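Local coordinates for peroxiredoxin 5 (Alvinella pompejana, PDB 2XHF), which probably reduces hydrogen peroxide and organic hydroperoxides as a thiol-dependent antioxidant enzyme of the peroxiredoxin family, at residues A[40-46]-A[139-143]; A[71-77]-A[160-166]; A[26-30]-A[88-92]. One frame throughout, in Å; residues are numbered along the deposited sequence.

Interaction 1 of 3, residues A[40-46]-A[139-143]; sequences FRGRKGI and LIDDN
Gly45 and Ile140 form an antiparallel hydrogen-bonded pair between the non-hydrogen-bonded pairs Lys44–Asp141 and Ile46–Leu139, and the axes of the short strands 44-46 and 139-141 run 4.6 Å apart at 156°. The pairing joins the central strand 44-49 to strand 136-141 in the mixed sheet of the thioredoxin fold. Two backbone bonds link Gly45 and Ile140, and Asp142 N gives a third to Arg43 O just beyond the strand. Ahead of strand 44-49, Phe40 to Arg43 make a type II beta turn, with Gly42 at its positive-phi position. Gly42 N bonds to Asp142 OD1 at 2.9 Å, approaching from above the carboxylate plane; the CG of Asp142 stands opposite its own backbone N (chi1 -173°), which swings the carboxylate round to the turn.

The ring of Phe40 lies across Ile140, whose CG1 sits over the ring centre at 4.2 Å in a CH-pi contact, while Ile140 CG2 touches Phe40 CB at 3.6 Å. Asn143 OD1 comes to the ring edge, its amide turned 87° from the ring, and Asn143 ND2 is held by His37 O. A side chain at Gly45 would run into Phe40 CE1, so glycine lets the ring sit close to the strand. On the other face Lys44 and Asp141 lie alongside each other, but their polar ends part: Lys44 NZ hydrogen-bonds to the carbonyl Glu75 O, and Asp141 OD2 makes a salt bridge with Arg146. On that face, too, and next to Cys159 of helix 156-165, Ile46 CG1 meets Leu139 CD2 at 3.9 Å.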
loop_
_atom_site.group_PDB
_atom_site.type_symbol
_atom_site.label_atom_id
_atom_site.label_comp_id
_atom_site.label_asym_id
_atom_site.label_seq_id
_atom_site.Cartn_x
_atom_site.Cartn_y
_atom_site.Cartn_z
ATOM N N PHE A 40 -3.844 -23.340 6.029
ATOM C CA PHE A 40 -3.139 -24.602 5.777
ATOM C C PHE A 40 -3.562 -25.738 6.720
ATOM O O PHE A 40 -3.004 -26.809 6.666
ATOM C CB PHE A 40 -1.616 -24.402 5.828
ATOM C CG PHE A 40 -1.122 -23.336 4.907
ATOM C CD1 PHE A 40 -0.960 -23.597 3.549
ATOM C CD2 PHE A 40 -0.788 -22.089 5.398
ATOM C CE1 PHE A 40 -0.499 -22.618 2.682
ATOM C CE2 PHE A 40 -0.340 -21.091 4.529
ATOM C CZ PHE A 40 -0.190 -21.374 3.173
ATOM N N ARG A 41 -4.563 -25.507 7.558
ATOM C CA ARG A 41 -5.019 -26.570 8.457
ATOM C C ARG A 41 -5.492 -27.768 7.646
ATOM O O ARG A 41 -6.333 -27.632 6.758
ATOM C CB ARG A 41 -6.170 -26.070 9.314
ATOM C CG ARG A 41 -6.647 -27.082 10.343
ATOM C CD ARG A 41 -7.629 -26.510 11.347
ATOM N NE ARG A 41 -7.018 -25.468 12.165
ATOM C CZ ARG A 41 -7.352 -24.183 12.107
ATOM N NH1 ARG A 41 -8.315 -23.786 11.287
ATOM N NH2 ARG A 41 -6.737 -23.294 12.882
ATOM N N GLY A 42 -4.958 -28.941 7.972
ATOM C CA GLY A 42 -5.406 -30.185 7.378
ATOM C C GLY A 42 -5.084 -30.341 5.899
ATOM O O GLY A 42 -5.679 -31.199 5.222
ATOM N N ARG A 43 -4.172 -29.524 5.381
ATOM C CA ARG A 43 -3.822 -29.634 3.971
ATOM C C ARG A 43 -2.385 -29.192 3.699
ATOM O O ARG A 43 -1.710 -28.650 4.572
ATOM C CB ARG A 43 -4.800 -28.815 3.130
ATOM C CG ARG A 43 -4.647 -27.356 3.376
ATOM C CD ARG A 43 -5.613 -26.448 2.606
ATOM N NE ARG A 43 -6.681 -27.133 1.893
ATOM C CZ ARG A 43 -7.976 -26.916 2.095
ATOM N NH1 ARG A 43 -8.381 -26.051 3.014
ATOM N NH2 ARG A 43 -8.872 -27.580 1.384
ATOM N N LYS A 44 -1.937 -29.433 2.475
ATOM C CA LYS A 44 -0.626 -28.996 2.025
ATOM C C LYS A 44 -0.770 -27.701 1.236
ATOM O O LYS A 44 -1.829 -27.419 0.668
ATOM C CB LYS A 44 0.022 -30.068 1.156
ATOM C CG LYS A 44 0.259 -31.360 1.913
ATOM C CD LYS A 44 1.034 -32.373 1.100
ATOM C CE LYS A 44 0.231 -32.867 -0.074
ATOM N NZ LYS A 44 0.897 -34.033 -0.763
ATOM N N GLY A 45 0.277 -26.884 1.220
ATOM C CA GLY A 45 0.239 -25.686 0.424
ATOM C C GLY A 45 1.572 -24.998 0.384
ATOM O O GLY A 45 2.579 -25.494 0.913
ATOM N N ILE A 46 1.571 -23.852 -0.285
ATOM C CA ILE A 46 2.747 -23.033 -0.498
ATOM C C ILE A 46 2.494 -21.666 0.113
ATOM O O ILE A 46 1.417 -21.099 -0.049
ATOM C CB ILE A 46 3.024 -22.852 -2.000
ATOM C CG1 ILE A 46 3.358 -24.185 -2.653
ATOM C CG2 ILE A 46 4.180 -21.862 -2.200
ATOM C CD1 ILE A 46 3.090 -24.212 -4.154
ATOM N N LEU A 139 7.063 -24.782 1.788
ATOM C CA LEU A 139 6.036 -25.793 1.667
ATOM C C LEU A 139 5.482 -26.050 3.063
ATOM O O LEU A 139 6.239 -26.225 4.023
ATOM C CB LEU A 139 6.625 -27.074 1.104
ATOM C CG LEU A 139 7.246 -26.987 -0.277
ATOM C CD1 LEU A 139 7.643 -28.404 -0.732
ATOM C CD2 LEU A 139 6.315 -26.351 -1.266
ATOM N N ILE A 140 4.159 -26.084 3.164
ATOM C CA ILE A 140 3.484 -26.246 4.424
ATOM C C ILE A 140 2.611 -27.503 4.352
ATOM O O ILE A 140 2.056 -27.833 3.323
ATOM C CB ILE A 140 2.567 -25.047 4.692
ATOM C CG1 ILE A 140 3.288 -23.697 4.509
ATOM C CG2 ILE A 140 1.919 -25.157 6.073
ATOM C CD1 ILE A 140 4.394 -23.457 5.445
ATOM N N ASP A 141 2.498 -28.207 5.467
ATOM C CA ASP A 141 1.611 -29.362 5.594
ATOM C C ASP A 141 0.942 -29.274 6.962
ATOM O O ASP A 141 1.604 -29.428 7.981
ATOM C CB ASP A 141 2.428 -30.652 5.450
ATOM C CG ASP A 141 1.579 -31.918 5.488
ATOM O OD1 ASP A 141 0.458 -31.895 6.026
ATOM O OD2 ASP A 141 2.059 -32.942 4.942
ATOM N N ASP A 142 -0.346 -28.940 6.982
ATOM C CA ASP A 142 -1.091 -28.846 8.247
ATOM C C ASP A 142 -0.356 -27.921 9.196
ATOM O O ASP A 142 -0.194 -28.211 10.374
ATOM C CB ASP A 142 -1.271 -30.225 8.895
ATOM C CG ASP A 142 -2.182 -30.194 10.106
ATOM O OD1 ASP A 142 -3.134 -29.386 10.117
ATOM O OD2 ASP A 142 -1.933 -30.983 11.055
ATOM N N ASN A 143 0.059 -26.787 8.653
ATOM C CA ASN A 143 0.729 -25.709 9.382
ATOM C C ASN A 143 2.145 -25.969 9.854
ATOM O O ASN A 143 2.736 -25.128 10.532
ATOM C CB ASN A 143 -0.173 -25.162 10.485
ATOM C CG ASN A 143 -1.360 -24.484 9.907
ATOM O OD1 ASN A 143 -1.202 -23.616 9.056
ATOM N ND2 ASN A 143 -2.562 -24.884 10.319
#

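Interaction 2 of 3, residues A[71-77]-A[160-166]; sequences KFKEEGY and LLSIQRQ
The C-terminal end of helix 69-74, closed by a Schellman motif, packs against helix 156-165, with Ile163 set among Phe72, Glu75 and Tyr77. In the motif Gly76 is the C-prime residue, and Phe72 O receives Tyr77 N and Glu75 N from opposite faces of its carbonyl plane. Ile163 CG1 lies over the Tyr77 ring in a CH-pi contact, 3.9 Å from its centroid, and the same branch reaches Phe72 CD1 with Ile163 CD1 at 3.5 Å. With CG1 anti to the carbonyl carbon (chi1 -74°), Ile163 CG2 falls anti to the backbone N, against Glu75 CB at 3.5 Å and the Tyr77 ring. The Phe72 ring turns its edge to the neighbouring helix, with Leu160 N in the ring plane 3.7 Å from CE1. Both methyls of Leu160 rest against Lys71 CB. At the far end of its ring, Tyr77 OH donates to Gln166 OE1 at 2.6 Å, reaching the oxygen well to the side, at a C=O...donor angle of 105°. Water 1 accepts from Gln164 NE2 at 3.2 Å. With Phe72 on Ile46 and Ile163 on Leu139, this is the pair of helices packed on one face of the sheet, typical of the thioredoxin fold.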
loop_
_atom_site.group_PDB
_atom_site.type_symbol
_atom_site.label_atom_id
_atom_site.label_comp_id
_atom_site.label_asym_id
_atom_site.label_seq_id
_atom_site.Cartn_x
_atom_site.Cartn_y
_atom_site.Cartn_z
ATOM N N LYS A 71 0.235 -28.292 -11.813
ATOM C CA LYS A 71 1.275 -29.179 -11.296
ATOM C C LYS A 71 1.284 -29.221 -9.771
ATOM O O LYS A 71 1.419 -30.285 -9.168
ATOM C CB LYS A 71 2.652 -28.741 -11.790
ATOM C CG LYS A 71 2.820 -28.809 -13.270
ATOM C CD LYS A 71 2.679 -30.231 -13.797
ATOM C CE LYS A 71 3.835 -31.131 -13.363
ATOM N NZ LYS A 71 3.769 -32.520 -13.941
ATOM N N PHE A 72 1.138 -28.063 -9.139
ATOM C CA PHE A 72 1.054 -27.998 -7.691
ATOM C C PHE A 72 -0.196 -28.762 -7.243
ATOM O O PHE A 72 -0.157 -29.574 -6.314
ATOM C CB PHE A 72 0.961 -26.545 -7.244
ATOM C CG PHE A 72 2.197 -25.712 -7.519
ATOM C CD1 PHE A 72 3.475 -26.227 -7.388
ATOM C CD2 PHE A 72 2.069 -24.381 -7.860
ATOM C CE1 PHE A 72 4.590 -25.431 -7.623
ATOM C CE2 PHE A 72 3.178 -23.594 -8.092
ATOM C CZ PHE A 72 4.437 -24.123 -7.969
ATOM N N LYS A 73 -1.302 -28.509 -7.925
ATOM C CA LYS A 73 -2.563 -29.136 -7.607
ATOM C C LYS A 73 -2.518 -30.672 -7.727
ATOM O O LYS A 73 -3.095 -31.356 -6.900
ATOM C CB LYS A 73 -3.685 -28.512 -8.448
ATOM C CG LYS A 73 -5.047 -29.125 -8.191
ATOM C CD LYS A 73 -6.176 -28.253 -8.678
ATOM C CE LYS A 73 -6.128 -27.979 -10.160
ATOM N NZ LYS A 73 -6.200 -29.200 -10.991
ATOM N N GLU A 74 -1.768 -31.208 -8.702
ATOM C CA GLU A 74 -1.595 -32.661 -8.879
ATOM C C GLU A 74 -1.050 -33.314 -7.623
ATOM O O GLU A 74 -1.347 -34.466 -7.331
ATOM C CB GLU A 74 -0.585 -32.976 -9.999
ATOM C CG GLU A 74 -1.093 -32.943 -11.413
ATOM C CD GLU A 74 0.006 -33.274 -12.431
ATOM O OE1 GLU A 74 1.202 -33.330 -12.054
ATOM O OE2 GLU A 74 -0.327 -33.469 -13.618
ATOM N N GLU A 75 -0.239 -32.573 -6.888
ATOM C CA GLU A 75 0.422 -33.082 -5.691
ATOM C C GLU A 75 -0.251 -32.691 -4.376
ATOM O O GLU A 75 0.304 -32.939 -3.305
ATOM C CB GLU A 75 1.863 -32.579 -5.661
ATOM C CG GLU A 75 2.660 -32.950 -6.889
ATOM C CD GLU A 75 3.224 -34.347 -6.808
ATOM O OE1 GLU A 75 2.845 -35.103 -5.876
ATOM O OE2 GLU A 75 4.056 -34.684 -7.674
ATOM N N GLY A 76 -1.428 -32.072 -4.453
ATOM C CA GLY A 76 -2.159 -31.646 -3.273
ATOM C C GLY A 76 -1.733 -30.283 -2.734
ATOM O O GLY A 76 -2.047 -29.948 -1.589
ATOM N N TYR A 77 -1.040 -29.489 -3.552
ATOM C CA TYR A 77 -0.571 -28.161 -3.164
ATOM C C TYR A 77 -1.278 -27.056 -3.927
ATOM O O TYR A 77 -0.653 -26.063 -4.274
ATOM C CB TYR A 77 0.937 -28.044 -3.401
ATOM C CG TYR A 77 1.786 -28.776 -2.406
ATOM C CD1 TYR A 77 2.073 -30.132 -2.570
ATOM C CD2 TYR A 77 2.329 -28.115 -1.320
ATOM C CE1 TYR A 77 2.872 -30.794 -1.661
ATOM C CE2 TYR A 77 3.127 -28.769 -0.404
ATOM C CZ TYR A 77 3.400 -30.105 -0.582
ATOM O OH TYR A 77 4.201 -30.767 0.325
ATOM N N LEU A 160 8.214 -26.341 -7.341
ATOM C CA LEU A 160 7.750 -27.630 -7.833
ATOM C C LEU A 160 8.730 -28.785 -7.569
ATOM O O LEU A 160 8.316 -29.905 -7.246
ATOM C CB LEU A 160 7.459 -27.532 -9.324
ATOM C CG LEU A 160 6.959 -28.831 -9.950
ATOM C CD1 LEU A 160 5.684 -29.317 -9.265
ATOM C CD2 LEU A 160 6.731 -28.595 -11.426
ATOM N N LEU A 161 10.021 -28.540 -7.741
ATOM C CA LEU A 161 10.998 -29.615 -7.585
ATOM C C LEU A 161 11.014 -30.124 -6.158
ATOM O O LEU A 161 11.104 -31.325 -5.927
ATOM C CB LEU A 161 12.389 -29.157 -8.016
ATOM C CG LEU A 161 12.484 -28.777 -9.493
ATOM C CD1 LEU A 161 13.872 -28.265 -9.789
ATOM C CD2 LEU A 161 12.134 -29.949 -10.379
ATOM N N SER A 162 10.842 -29.215 -5.196
ATOM C CA SER A 162 10.799 -29.606 -3.786
ATOM C C SER A 162 9.576 -30.463 -3.516
ATOM O O SER A 162 9.636 -31.483 -2.844
ATOM C CB SER A 162 10.773 -28.373 -2.885
ATOM O OG SER A 162 12.033 -27.735 -2.866
ATOM N N ILE A 163 8.449 -30.043 -4.056
ATOM C CA ILE A 163 7.244 -30.836 -3.936
ATOM C C ILE A 163 7.488 -32.246 -4.476
ATOM O O ILE A 163 7.151 -33.235 -3.826
ATOM C CB ILE A 163 6.087 -30.155 -4.673
ATOM C CG1 ILE A 163 5.615 -28.951 -3.852
ATOM C CG2 ILE A 163 4.931 -31.115 -4.889
ATOM C CD1 ILE A 163 4.690 -28.036 -4.606
ATOM N N GLN A 164 8.102 -32.343 -5.650
ATOM C CA GLN A 164 8.281 -33.656 -6.273
ATOM C C GLN A 164 9.252 -34.577 -5.527
ATOM O O GLN A 164 9.095 -35.799 -5.571
ATOM C CB GLN A 164 8.665 -33.485 -7.741
ATOM C CG GLN A 164 7.516 -32.863 -8.502
ATOM C CD GLN A 164 7.722 -32.824 -9.985
ATOM O OE1 GLN A 164 8.840 -32.963 -10.465
ATOM N NE2 GLN A 164 6.638 -32.621 -10.729
ATOM N N ARG A 165 10.227 -33.999 -4.830
ATOM C CA ARG A 165 11.147 -34.796 -4.012
ATOM C C ARG A 165 10.372 -35.602 -2.964
ATOM O O ARG A 165 10.817 -36.662 -2.503
ATOM C CB ARG A 165 12.170 -33.904 -3.300
ATOM C CG ARG A 165 13.220 -33.247 -4.196
ATOM C CD ARG A 165 14.019 -34.250 -5.014
ATOM N NE ARG A 165 14.592 -35.345 -4.231
ATOM C CZ ARG A 165 15.795 -35.333 -3.661
ATOM N NH1 ARG A 165 16.589 -34.274 -3.762
ATOM N NH2 ARG A 165 16.216 -36.396 -2.990
ATOM N N GLN A 166 9.214 -35.090 -2.568
ATOM C CA GLN A 166 8.382 -35.804 -1.615
ATOM C C GLN A 166 7.736 -36.990 -2.321
ATOM O O GLN A 166 7.522 -38.042 -1.717
ATOM C CB GLN A 166 7.299 -34.887 -1.044
ATOM C CG GLN A 166 7.800 -33.526 -0.604
ATOM C CD GLN A 166 6.709 -32.691 0.025
ATOM O OE1 GLN A 166 5.510 -32.997 -0.099
ATOM N NE2 GLN A 166 7.115 -31.627 0.712
HETATM O O HOH W 1 3.496 -32.353 -10.064
HETATM O O HOH W 2 4.808 -34.368 -3.210
#

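Interaction 3 of 3, residues A[26-30]-A[88-92]; sequences YEDVP and PFVMA
Apolar contacts dominate where Pro88 and Phe89, in the first turn of helix 88-98, meet the loop 26-30. Pro88 points its ring into the curve of the loop: its CG lies 3.6 Å from Pro30 N and 3.9 Å from Tyr26 CB, and its CB faces the backbone of Asp28. With CG anti to the carbonyl carbon (chi1 -63°), the ring of Phe89 is brought to Val29 and Pro30, roughly at right angles to the Pro30 ring, and its CE1 touches Val29 CG1 at 3.7 Å. An alanine at Phe89 lacks the ring, and this would probably open a gap between Pro30, Val29 and Pro56 of the second subunit, which also packs on it.

Helix 88-98 is the connection of a beta-alpha-beta crossover between the parallel strands 79-84 and 105-108, and the loop 26-30 lies across its N-terminal turn.

The backbone shapes the rest. Asp28 has the angles of a classic gamma turn (phi 73°, psi -58°), with Val29 N bonded to Glu27 O at 2.8 Å. The carbonyl oxygen Asp28 O comes to 3.6 Å from Phe89 CD1. Asp28 O and Pro88 O, both acceptors, do not bond to each other; Pro88 O takes Ala92 N within the helix.

The polar side-chain ends find their partners outside the contact. Asp28 OD1 rests on Ala92 CB at 3.7 Å while OD2 makes a salt bridge with Lys32; Glu27 pairs with Arg105, and the hydroxyl of Tyr26 with His111 NE2.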
loop_
_atom_site.group_PDB
_atom_site.type_symbol
_atom_site.label_atom_id
_atom_site.label_comp_id
_atom_site.label_asym_id
_atom_site.label_seq_id
_atom_site.Cartn_x
_atom_site.Cartn_y
_atom_site.Cartn_z
ATOM N N TYR A 26 -4.795 -10.625 7.389
ATOM C CA TYR A 26 -5.949 -9.940 6.833
ATOM C C TYR A 26 -6.066 -10.263 5.358
ATOM O O TYR A 26 -5.065 -10.558 4.696
ATOM C CB TYR A 26 -5.788 -8.426 7.039
ATOM C CG TYR A 26 -5.666 -8.060 8.477
ATOM C CD1 TYR A 26 -4.463 -8.239 9.163
ATOM C CD2 TYR A 26 -6.746 -7.536 9.172
ATOM C CE1 TYR A 26 -4.364 -7.929 10.505
ATOM C CE2 TYR A 26 -6.655 -7.228 10.500
ATOM C CZ TYR A 26 -5.464 -7.415 11.165
ATOM O OH TYR A 26 -5.381 -7.092 12.499
ATOM N N GLU A 27 -7.281 -10.252 4.838
ATOM C CA GLU A 27 -7.480 -10.527 3.425
ATOM C C GLU A 27 -8.651 -9.673 2.956
ATOM O O GLU A 27 -9.696 -9.631 3.624
ATOM C CB GLU A 27 -7.780 -12.010 3.226
ATOM C CG GLU A 27 -7.832 -12.458 1.782
ATOM C CD GLU A 27 -8.085 -13.957 1.654
ATOM O OE1 GLU A 27 -8.558 -14.584 2.628
ATOM O OE2 GLU A 27 -7.826 -14.493 0.566
ATOM N N ASP A 28 -8.441 -8.941 1.865
ATOM C CA ASP A 28 -9.454 -8.074 1.232
ATOM C C ASP A 28 -9.783 -6.772 1.989
ATOM O O ASP A 28 -9.617 -5.671 1.450
ATOM C CB ASP A 28 -10.739 -8.836 0.923
ATOM C CG ASP A 28 -10.520 -9.968 -0.057
ATOM O OD1 ASP A 28 -10.012 -9.696 -1.159
ATOM O OD2 ASP A 28 -10.850 -11.130 0.269
ATOM N N VAL A 29 -10.223 -6.894 3.233
ATOM C CA VAL A 29 -10.616 -5.737 4.028
ATOM C C VAL A 29 -10.174 -5.936 5.470
ATOM O O VAL A 29 -10.014 -7.067 5.910
ATOM C CB VAL A 29 -12.145 -5.505 3.981
ATOM C CG1 VAL A 29 -12.599 -5.181 2.550
ATOM C CG2 VAL A 29 -12.890 -6.723 4.526
ATOM N N PRO A 30 -9.971 -4.841 6.215
ATOM C CA PRO A 30 -9.444 -4.973 7.578
ATOM C C PRO A 30 -10.356 -5.747 8.525
ATOM O O PRO A 30 -9.866 -6.335 9.498
ATOM C CB PRO A 30 -9.257 -3.520 8.034
ATOM C CG PRO A 30 -9.096 -2.747 6.757
ATOM C CD PRO A 30 -10.000 -3.436 5.768
ATOM N N PRO A 88 -4.772 -4.641 3.721
ATOM C CA PRO A 88 -5.455 -5.550 2.800
ATOM C C PRO A 88 -6.124 -4.891 1.609
ATOM O O PRO A 88 -6.302 -5.552 0.608
ATOM C CB PRO A 88 -6.490 -6.240 3.691
ATOM C CG PRO A 88 -6.690 -5.295 4.823
ATOM C CD PRO A 88 -5.360 -4.662 5.068
ATOM N N PHE A 89 -6.454 -3.604 1.678
ATOM C CA PHE A 89 -7.024 -2.942 0.490
ATOM C C PHE A 89 -5.974 -2.901 -0.620
ATOM O O PHE A 89 -6.233 -3.250 -1.784
ATOM C CB PHE A 89 -7.495 -1.533 0.803
ATOM C CG PHE A 89 -8.618 -1.456 1.802
ATOM C CD1 PHE A 89 -9.846 -2.056 1.544
ATOM C CD2 PHE A 89 -8.459 -0.757 2.991
ATOM C CE1 PHE A 89 -10.901 -1.910 2.440
ATOM C CE2 PHE A 89 -9.518 -0.600 3.879
ATOM C CZ PHE A 89 -10.726 -1.216 3.604
ATOM N N VAL A 90 -4.769 -2.487 -0.250
ATOM C CA VAL A 90 -3.688 -2.408 -1.201
ATOM C C VAL A 90 -3.340 -3.816 -1.689
ATOM O O VAL A 90 -3.161 -4.062 -2.872
ATOM C CB VAL A 90 -2.465 -1.712 -0.581
ATOM C CG1 VAL A 90 -1.262 -1.934 -1.465
ATOM C CG2 VAL A 90 -2.746 -0.221 -0.368
ATOM N N MET A 91 -3.234 -4.757 -0.761
ATOM C CA MET A 91 -2.843 -6.117 -1.135
ATOM C C MET A 91 -3.843 -6.743 -2.107
ATOM O O MET A 91 -3.458 -7.328 -3.094
ATOM C CB MET A 91 -2.711 -6.977 0.116
ATOM C CG MET A 91 -2.100 -8.281 -0.184
ATOM S SD MET A 91 -0.335 -8.122 -0.392
ATOM C CE MET A 91 0.131 -9.889 -0.485
ATOM N N ALA A 92 -5.132 -6.580 -1.836
ATOM C CA ALA A 92 -6.156 -7.176 -2.679
ATOM C C ALA A 92 -6.165 -6.546 -4.071
ATOM O O ALA A 92 -6.326 -7.241 -5.067
ATOM C CB ALA A 92 -7.531 -7.055 -2.021
#

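Interactions 1 and 2 are neighbours, their centres 12 Å apart, and they touch through Lys44 and Glu75, through Leu139 against Gln166, and where Tyr77 packs on Gly45. Together they tie the middle of the five-stranded sheet to the helices 69-74 and 156-165 on one of its faces. Interaction 3 lies on the other side of the chain's centre from interaction 2, about 28 Å between centres, where helix 88-98 meets the loop between strands 24-26 and 33-35 and the second subunit. Along the chain the segments run 26-30, 40-46, 71-77, 88-92, 139-143, 160-166, and every pair of contacts alternates, so early and late parts of the sequence interlock in one compact fold.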